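Local coordinates for protein putative invasin (Yersinia pseudotuberculosis IP 31758, PDB 5N40) that is an invasin-type adhesin that probably helps the bacterium attach to its host, pairing immunoglobulin-like domains with a C-type lectin-like adhesion domain, at residues A[122-127]-A[183-188]; A[108-113]-A[200-205]; A[276-281]-A[346-351]. The protein carries 1 engineered substitution. All blocks are in the same frame, centred on the assembly; numbering follows the deposited sequence.

Interaction 1: A[122-127]-A[183-188]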
loop_
_atom_site.group_PDB
_atom_site.type_symbol
_atom_site.label_atom_id
_atom_site.label_comp_id
_atom_site.label_asym_id
_atom_site.label_seq_id
_atom_site.Cartn_x
_atom_site.Cartn_y
_atom_site.Cartn_z
ATOM N N ALA A 122 -0.038 -5.085 9.833
ATOM C CA ALA A 122 -0.278 -3.908 9.006
ATOM C C ALA A 122 0.934 -2.993 9.053
ATOM O O ALA A 122 1.469 -2.718 10.133
ATOM C CB ALA A 122 -1.524 -3.146 9.465
ATOM N N ILE A 123 1.352 -2.524 7.886
ATOM C CA ILE A 123 2.411 -1.529 7.773
ATOM C C ILE A 123 1.773 -0.146 7.742
ATOM O O ILE A 123 0.792 0.085 7.020
ATOM C CB ILE A 123 3.268 -1.776 6.519
ATOM C CG1 ILE A 123 4.132 -3.018 6.708
ATOM C CG2 ILE A 123 4.173 -0.570 6.217
ATOM C CD1 ILE A 123 4.830 -3.492 5.438
ATOM N N SER A 124 2.326 0.772 8.527
ATOM C CA SER A 124 1.873 2.156 8.539
ATOM C C SER A 124 2.672 2.935 7.501
ATOM O O SER A 124 3.896 3.043 7.610
ATOM C CB SER A 124 2.045 2.771 9.926
ATOM O OG SER A 124 1.487 4.075 9.974
ATOM N N LEU A 125 1.982 3.460 6.497
ATOM C CA LEU A 125 2.602 4.159 5.380
ATOM C C LEU A 125 2.168 5.613 5.435
ATOM O O LEU A 125 0.966 5.900 5.445
ATOM C CB LEU A 125 2.201 3.515 4.048
ATOM C CG LEU A 125 2.856 3.996 2.747
ATOM C CD1 LEU A 125 2.709 2.920 1.686
ATOM C CD2 LEU A 125 2.269 5.306 2.247
ATOM N N THR A 126 3.141 6.523 5.484
ATOM C CA THR A 126 2.880 7.957 5.538
ATOM C C THR A 126 3.443 8.650 4.302
ATOM O O THR A 126 4.627 8.499 3.981
ATOM C CB THR A 126 3.489 8.578 6.799
ATOM O OG1 THR A 126 2.911 7.974 7.963
ATOM C CG2 THR A 126 3.252 10.079 6.834
ATOM N N VAL A 127 2.591 9.414 3.625
ATOM C CA VAL A 127 2.995 10.315 2.547
ATOM C C VAL A 127 3.073 11.720 3.116
ATOM O O VAL A 127 2.118 12.189 3.747
ATOM C CB VAL A 127 2.000 10.269 1.369
ATOM C CG1 VAL A 127 2.504 11.143 0.212
ATOM C CG2 VAL A 127 1.745 8.843 0.910
ATOM N N GLN A 183 0.427 15.541 5.650
ATOM C CA GLN A 183 0.657 14.112 5.804
ATOM C C GLN A 183 -0.614 13.310 5.546
ATOM O O GLN A 183 -1.724 13.747 5.862
ATOM C CB GLN A 183 1.188 13.795 7.207
ATOM C CG GLN A 183 2.463 14.524 7.560
ATOM C CD GLN A 183 3.076 14.006 8.850
ATOM O OE1 GLN A 183 2.610 13.015 9.412
ATOM N NE2 GLN A 183 4.118 14.678 9.327
ATOM N N LEU A 184 -0.433 12.137 4.952
ATOM C CA LEU A 184 -1.492 11.144 4.790
ATOM C C LEU A 184 -0.934 9.813 5.263
ATOM O O LEU A 184 0.041 9.318 4.689
ATOM C CB LEU A 184 -1.944 11.051 3.329
ATOM C CG LEU A 184 -2.831 9.861 2.954
ATOM C CD1 LEU A 184 -4.134 9.903 3.724
ATOM C CD2 LEU A 184 -3.088 9.830 1.452
ATOM N N THR A 185 -1.543 9.233 6.297
ATOM C CA THR A 185 -1.106 7.943 6.827
ATOM C C THR A 185 -2.204 6.910 6.618
ATOM O O THR A 185 -3.372 7.155 6.945
ATOM C CB THR A 185 -0.734 8.037 8.309
ATOM O OG1 THR A 185 0.398 8.906 8.469
ATOM C CG2 THR A 185 -0.367 6.664 8.870
ATOM N N VAL A 186 -1.819 5.750 6.079
ATOM C CA VAL A 186 -2.756 4.682 5.767
ATOM C C VAL A 186 -2.203 3.362 6.291
ATOM O O VAL A 186 -1.003 3.213 6.542
ATOM C CB VAL A 186 -3.040 4.580 4.252
ATOM C CG1 VAL A 186 -3.608 5.895 3.732
ATOM C CG2 VAL A 186 -1.780 4.202 3.482
ATOM N N SER A 187 -3.109 2.401 6.444
ATOM C CA SER A 187 -2.788 1.068 6.934
ATOM C C SER A 187 -2.745 0.099 5.760
ATOM O O SER A 187 -3.738 -0.052 5.036
ATOM C CB SER A 187 -3.818 0.622 7.968
ATOM O OG SER A 187 -3.468 -0.635 8.506
ATOM N N VAL A 188 -1.600 -0.557 5.577
ATOM C CA VAL A 188 -1.361 -1.455 4.450
ATOM C C VAL A 188 -1.318 -2.890 4.959
ATOM O O VAL A 188 -0.587 -3.193 5.909
ATOM C CB VAL A 188 -0.050 -1.114 3.725
ATOM C CG1 VAL A 188 0.089 -1.958 2.462
ATOM C CG2 VAL A 188 0.007 0.369 3.395
#

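Interaction 2: A[108-113]-A[200-205]. Engineered in segment 200-205: Ala203 (natural residue Lys).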
loop_
_atom_site.group_PDB
_atom_site.type_symbol
_atom_site.label_atom_id
_atom_site.label_comp_id
_atom_site.label_asym_id
_atom_site.label_seq_id
_atom_site.Cartn_x
_atom_site.Cartn_y
_atom_site.Cartn_z
ATOM N N LEU A 108 7.009 14.552 -2.811
ATOM C CA LEU A 108 6.474 13.566 -1.887
ATOM C C LEU A 108 7.598 12.805 -1.200
ATOM O O LEU A 108 8.563 12.381 -1.842
ATOM C CB LEU A 108 5.569 12.569 -2.606
ATOM C CG LEU A 108 4.348 13.120 -3.340
ATOM C CD1 LEU A 108 3.482 11.973 -3.845
ATOM C CD2 LEU A 108 3.544 14.032 -2.464
ATOM N N THR A 109 7.451 12.627 0.107
ATOM C CA THR A 109 8.248 11.683 0.874
ATOM C C THR A 109 7.327 10.576 1.364
ATOM O O THR A 109 6.201 10.849 1.789
ATOM C CB THR A 109 8.923 12.370 2.064
ATOM O OG1 THR A 109 9.699 13.483 1.602
ATOM C CG2 THR A 109 9.834 11.400 2.795
ATOM N N VAL A 110 7.806 9.332 1.315
ATOM C CA VAL A 110 7.015 8.178 1.733
ATOM C C VAL A 110 7.801 7.414 2.784
ATOM O O VAL A 110 8.924 6.969 2.522
ATOM C CB VAL A 110 6.660 7.263 0.551
ATOM C CG1 VAL A 110 5.722 6.151 1.001
ATOM C CG2 VAL A 110 6.016 8.069 -0.559
ATOM N N LEU A 111 7.199 7.259 3.962
ATOM C CA LEU A 111 7.792 6.590 5.110
ATOM C C LEU A 111 6.923 5.406 5.508
ATOM O O LEU A 111 5.692 5.504 5.521
ATOM C CB LEU A 111 7.914 7.549 6.297
ATOM C CG LEU A 111 8.717 8.831 6.062
ATOM C CD1 LEU A 111 8.724 9.711 7.295
ATOM C CD2 LEU A 111 10.138 8.513 5.631
ATOM N N THR A 112 7.559 4.290 5.846
ATOM C CA THR A 112 6.857 3.161 6.441
ATOM C C THR A 112 7.450 2.888 7.814
ATOM O O THR A 112 8.663 3.023 8.007
ATOM C CB THR A 112 6.959 1.906 5.573
ATOM O OG1 THR A 112 8.334 1.622 5.307
ATOM C CG2 THR A 112 6.201 2.101 4.252
ATOM N N ASP A 113 6.599 2.509 8.773
ATOM C CA ASP A 113 7.117 2.268 10.121
ATOM C C ASP A 113 8.106 1.105 10.117
ATOM O O ASP A 113 9.163 1.177 10.756
ATOM C CB ASP A 113 5.971 2.048 11.122
ATOM C CG ASP A 113 5.146 0.796 10.851
ATOM O OD1 ASP A 113 4.973 0.395 9.686
ATOM O OD2 ASP A 113 4.637 0.214 11.839
ATOM N N LEU A 200 4.662 0.144 -3.982
ATOM C CA LEU A 200 3.507 1.029 -4.044
ATOM C C LEU A 200 3.955 2.425 -4.451
ATOM O O LEU A 200 4.899 2.968 -3.872
ATOM C CB LEU A 200 2.794 1.098 -2.696
ATOM C CG LEU A 200 2.028 -0.165 -2.292
ATOM C CD1 LEU A 200 1.490 -0.034 -0.885
ATOM C CD2 LEU A 200 0.884 -0.432 -3.271
ATOM N N ARG A 201 3.270 3.009 -5.426
ATOM C CA ARG A 201 3.557 4.377 -5.854
ATOM C C ARG A 201 2.453 5.309 -5.368
ATOM O O ARG A 201 1.273 5.108 -5.676
ATOM C CB ARG A 201 3.695 4.473 -7.370
ATOM C CG ARG A 201 4.082 5.865 -7.837
ATOM C CD ARG A 201 4.630 5.812 -9.235
ATOM N NE ARG A 201 3.599 5.501 -10.214
ATOM C CZ ARG A 201 3.829 5.399 -11.518
ATOM N NH1 ARG A 201 5.057 5.569 -11.983
ATOM N NH2 ARG A 201 2.838 5.120 -12.350
ATOM N N ALA A 202 2.842 6.314 -4.596
ATOM C CA ALA A 202 1.950 7.394 -4.211
ATOM C C ALA A 202 2.001 8.477 -5.280
ATOM O O ALA A 202 3.085 8.920 -5.658
ATOM C CB ALA A 202 2.362 7.964 -2.854
ATOM N N ALA A 203 0.833 8.882 -5.776
ATOM C CA ALA A 203 0.722 9.933 -6.779
ATOM C C ALA A 203 -0.185 11.049 -6.276
ATOM O O ALA A 203 -1.346 10.809 -5.926
ATOM C CB ALA A 203 0.176 9.382 -8.096
ATOM N N ALA A 204 0.337 12.273 -6.269
ATOM C CA ALA A 204 -0.483 13.437 -5.983
ATOM C C ALA A 204 -1.243 13.844 -7.244
ATOM O O ALA A 204 -0.897 13.445 -8.356
ATOM C CB ALA A 204 0.383 14.594 -5.481
ATOM N N GLU A 205 -2.301 14.639 -7.057
ATOM C CA GLU A 205 -3.100 15.062 -8.202
ATOM C C GLU A 205 -2.282 15.867 -9.204
ATOM O O GLU A 205 -2.669 15.964 -10.373
ATOM C CB GLU A 205 -4.324 15.865 -7.729
ATOM C CG GLU A 205 -4.034 16.962 -6.732
ATOM C CD GLU A 205 -5.289 17.682 -6.267
ATOM O OE1 GLU A 205 -6.245 17.801 -7.074
ATOM O OE2 GLU A 205 -5.317 18.113 -5.090
#

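Interaction 3: A[276-281]-A[346-351]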
loop_
_atom_site.group_PDB
_atom_site.type_symbol
_atom_site.label_atom_id
_atom_site.label_comp_id
_atom_site.label_asym_id
_atom_site.label_seq_id
_atom_site.Cartn_x
_atom_site.Cartn_y
_atom_site.Cartn_z
ATOM N N VAL A 276 20.013 -39.862 9.717
ATOM C CA VAL A 276 20.704 -40.117 10.975
ATOM C C VAL A 276 22.156 -39.674 10.900
ATOM O O VAL A 276 22.760 -39.334 11.922
ATOM C CB VAL A 276 20.583 -41.604 11.358
ATOM C CG1 VAL A 276 19.128 -41.993 11.476
ATOM C CG2 VAL A 276 21.294 -42.488 10.338
ATOM N N ALA A 277 22.746 -39.667 9.703
ATOM C CA ALA A 277 24.086 -39.118 9.556
ATOM C C ALA A 277 24.095 -37.604 9.719
ATOM O O ALA A 277 25.127 -37.039 10.097
ATOM C CB ALA A 277 24.671 -39.497 8.196
ATOM N N MET A 278 22.966 -36.942 9.464
ATOM C CA MET A 278 22.906 -35.486 9.507
ATOM C C MET A 278 22.603 -34.951 10.899
ATOM O O MET A 278 23.155 -33.916 11.294
ATOM C CB MET A 278 21.845 -34.982 8.531
ATOM C CG MET A 278 21.611 -33.483 8.580
ATOM S SD MET A 278 20.448 -32.945 7.326
ATOM C CE MET A 278 18.939 -33.749 7.871
ATOM N N CYS A 279 21.729 -35.614 11.647
ATOM C CA CYS A 279 21.298 -35.088 12.938
ATOM C C CYS A 279 20.580 -36.190 13.709
ATOM O O CYS A 279 20.386 -37.306 13.215
ATOM C CB CYS A 279 20.394 -33.868 12.749
ATOM S SG CYS A 279 18.833 -34.234 11.921
ATOM N N THR A 280 20.182 -35.859 14.934
ATOM C CA THR A 280 19.330 -36.735 15.728
ATOM C C THR A 280 17.908 -36.663 15.186
ATOM O O THR A 280 17.327 -35.576 15.097
ATOM C CB THR A 280 19.360 -36.325 17.200
ATOM O OG1 THR A 280 20.704 -36.382 17.692
ATOM C CG2 THR A 280 18.476 -37.243 18.039
ATOM N N VAL A 281 17.345 -37.814 14.831
ATOM C CA VAL A 281 15.984 -37.874 14.304
ATOM C C VAL A 281 15.035 -38.117 15.471
ATOM O O VAL A 281 15.269 -39.038 16.271
ATOM C CB VAL A 281 15.858 -38.963 13.226
ATOM C CG1 VAL A 281 14.440 -39.037 12.684
ATOM C CG2 VAL A 281 16.845 -38.699 12.106
ATOM N N TYR A 346 12.185 -38.407 2.204
ATOM C CA TYR A 346 11.193 -37.840 3.098
ATOM C C TYR A 346 11.772 -36.624 3.807
ATOM O O TYR A 346 12.968 -36.334 3.734
ATOM C CB TYR A 346 10.735 -38.881 4.133
ATOM C CG TYR A 346 10.191 -40.168 3.547
ATOM C CD1 TYR A 346 9.618 -40.201 2.285
ATOM C CD2 TYR A 346 10.244 -41.353 4.271
ATOM C CE1 TYR A 346 9.117 -41.376 1.758
ATOM C CE2 TYR A 346 9.746 -42.529 3.755
ATOM C CZ TYR A 346 9.182 -42.539 2.499
ATOM O OH TYR A 346 8.687 -43.719 1.986
ATOM N N ASN A 347 10.899 -35.907 4.507
ATOM C CA ASN A 347 11.327 -34.754 5.283
ATOM C C ASN A 347 12.072 -35.187 6.535
ATOM O O ASN A 347 11.817 -36.254 7.101
ATOM C CB ASN A 347 10.121 -33.908 5.689
ATOM C CG ASN A 347 9.580 -33.059 4.552
ATOM O OD1 ASN A 347 10.305 -32.262 3.961
ATOM N ND2 ASN A 347 8.298 -33.223 4.248
ATOM N N VAL A 348 12.989 -34.332 6.986
ATOM C CA VAL A 348 13.669 -34.524 8.260
ATOM C C VAL A 348 13.564 -33.242 9.077
ATOM O O VAL A 348 14.052 -32.182 8.657
ATOM C CB VAL A 348 15.141 -34.934 8.080
ATOM C CG1 VAL A 348 15.831 -35.067 9.429
ATOM C CG2 VAL A 348 15.230 -36.243 7.316
ATOM N N SER A 349 12.911 -33.344 10.230
ATOM C CA SER A 349 12.977 -32.338 11.281
ATOM C C SER A 349 13.938 -32.851 12.342
ATOM O O SER A 349 13.677 -33.872 12.993
ATOM C CB SER A 349 11.599 -32.066 11.876
ATOM O OG SER A 349 11.698 -31.200 12.998
ATOM N N CYS A 350 15.043 -32.145 12.513
ATOM C CA CYS A 350 16.073 -32.566 13.447
ATOM C C CYS A 350 15.650 -32.261 14.881
ATOM O O CYS A 350 14.978 -31.259 15.151
ATOM C CB CYS A 350 17.391 -31.867 13.112
ATOM S SG CYS A 350 18.111 -32.369 11.493
ATOM N N SER A 351 16.029 -33.149 15.798
ATOM C CA SER A 351 15.814 -32.940 17.221
ATOM C C SER A 351 17.017 -32.200 17.788
ATOM O O SER A 351 18.160 -32.627 17.593
ATOM C CB SER A 351 15.610 -34.280 17.940
ATOM O OG SER A 351 15.277 -34.085 19.303
HETATM O O HOH W 1 20.385 -33.081 16.153
#

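Interaction 1: A[122-127]-A[183-188]
With their first torsions nearly equal (chi1 -61° in Thr126, -64° in Thr185), the two threonines set OG1 opposite the carbonyl carbon, beside their own backbone N, and the hydroxyls meet between the strands. Thr126 OG1 and Thr185 OG1 are 2.7 Å apart, a hydrogen bond in which either may be the donor. The backbones are also close here: Thr126 CA is 4.2 Å from Thr185 CA in this non-hydrogen-bonded antiparallel pair. The methyl of Thr185 leans the other way, along the strand, and rests 3.4 Å from Ser124 OG.

Strands 123-131 and 183-189 are neighbours in one sheet of an immunoglobulin-like beta-sandwich, where their order matches strands B and E. Six backbone bonds join them in the hydrogen-bonded pairs Ile123-Val188, Leu125-Val186 and Val127-Leu184; the straightest, from Leu125 N to Val186 O, measures 3.0 Å with 179° at the hydrogen. Thr185 CA adds a CA-H...O contact of 3.2 Å to Leu125 O.

The residues of those three pairs face the sandwich interior. Leu125 and Val188 cross obliquely there, on the diagonal between pairs, with Leu125 CB 3.9 Å from Val188 CG2; the direct partner is a little farther, Leu125 CB to Val186 CG2 being 4.1 Å. From the opposite sheet, Phe145 of strand 142-151 packs on Leu125 and Val127, while Phe216 of strand 209-217 packs on Ile123 and Val188. Thr126, Thr185, Ser124 and Ser187 line the other, more open face.

Interaction 2: A[108-113]-A[200-205]
Leu108 lays its CD1 methyl over the backbone between Ala202 and Ala204. The methyl is 3.6 Å from Ala202 O and 4.0 Å from Ala204 N, so it touches the peptide chain itself before any side chain. The two flanking methyls stand slightly farther off, Ala202 CB at 4.3 Å and Ala204 CB at 4.4 Å from Leu108 CD1; taken with the contacts to Ala202 O and Ala204 N, these distances show that CD1 lies over the peptide chain running from one alanine to the other. An extended chain, with chi1 -59° and chi2 -173°, carries CD1 out to this depth. Two residues on, Val110 CG2 meets Ala202 CB at 4.3 Å; Ala202 is therefore shared by both branched residues.

The geometry is that of two sheets packed face to face rather than of paired strands: the segment axes approach to 8.8 Å and run 146° apart. Strand 106-112 is an outer strand of one sheet of the immunoglobulin-like sandwich, and strand 197-204 lies inside the other. The chain continues from 106-112 to 116-118, which joins the opposite sheet parallel to 209-217, an arrangement consistent with the A/A' switch of immunoglobulin folds. Small alanines at 202 and 204 let the backbone itself form the floor under Leu108, and Met143 and Phe145 of strand 142-151 extend the same apolar layer by packing on Leu108 and Ala202 respectively.

Ala203, an engineered residue in place of the natural lysine, directs its CB away from strand 106-112, as does Arg201, whose guanidinium forms a salt bridge with Glu146. At the end of the strand Glu205 bonds through OE1 to Thr78, in the preceding invasin-type domain, and through OE2 to the backbone N of Lys142.

Interaction 3: A[276-281]-A[346-351]
Cys279 starts from a CB that lies 3.6 Å from Cys350 CB, and its side chain then runs straight into the disulfide. Its SG occupies the position between backbone N and carbonyl carbon (chi1 65°), which turns it inward to Cys350 SG at the covalent distance of 2.0 Å. The torsion about the sulfur-sulfur bond is -80°, a left-handed disulfide close to the unstrained right-angle twist. Before passing to its partner, Cys279 SG also rests against Val348 CG1 at 4.0 Å.

That same valine methyl receives Met278. An extended chain bent at its last bond brings Met278 CE to Val348 CG1 at 3.7 Å, tip to tip, with Cys350 SG also 4.0 Å from Met278 CE. The bridge is thus padded by apolar groups on this flank.

Beyond the disulfide the backbones are tied directly. Ser351 N donates to Thr280 O at 2.8 Å, and the bond is almost straight, 175° at the hydrogen. A water closes a second link: it accepts from Thr280 N and donates to Ser351 O, the latter at 2.7 Å from the water oxygen. Covalent bond, direct bond and water bridge therefore follow one another within two residues on each side.

A disulfide from the end of an early helix to the C-terminal segment resembles the conserved bridge of C-type lectin-like domains. Here the contact lies against the C-terminal end of helix 272-278, whose Ala275 packs on Val348, with Phe270 against Met278 and Val348; the backbone of Cys350 hydrogen-bonds to that of Lys245, and Ser351 touches Val242, both of strand 242-245.

Interactions 1 and 2 belong to one immunoglobulin-like sandwich, their centres 9 Å apart, and interaction 1 is nested within the chain loop that interaction 2 closes. The first works within a sheet and is held by backbone hydrogen bonds, with one apolar face and one polar; the second spans the two sheets and is buried and made of methyl packing, without hydrogen bonds between its segments. They join where 106-112 and 123-131 are neighbours: Thr126 N probably bonds to Leu111 O, and Leu125 CD2 packs on Val110 CG1. Interaction 3 stands apart in the adhesion domain, about 29 Å from interaction 1 between nearest atoms. Partly buried and short of regular structure, it combines a covalent bridge with one direct backbone bond and one through water.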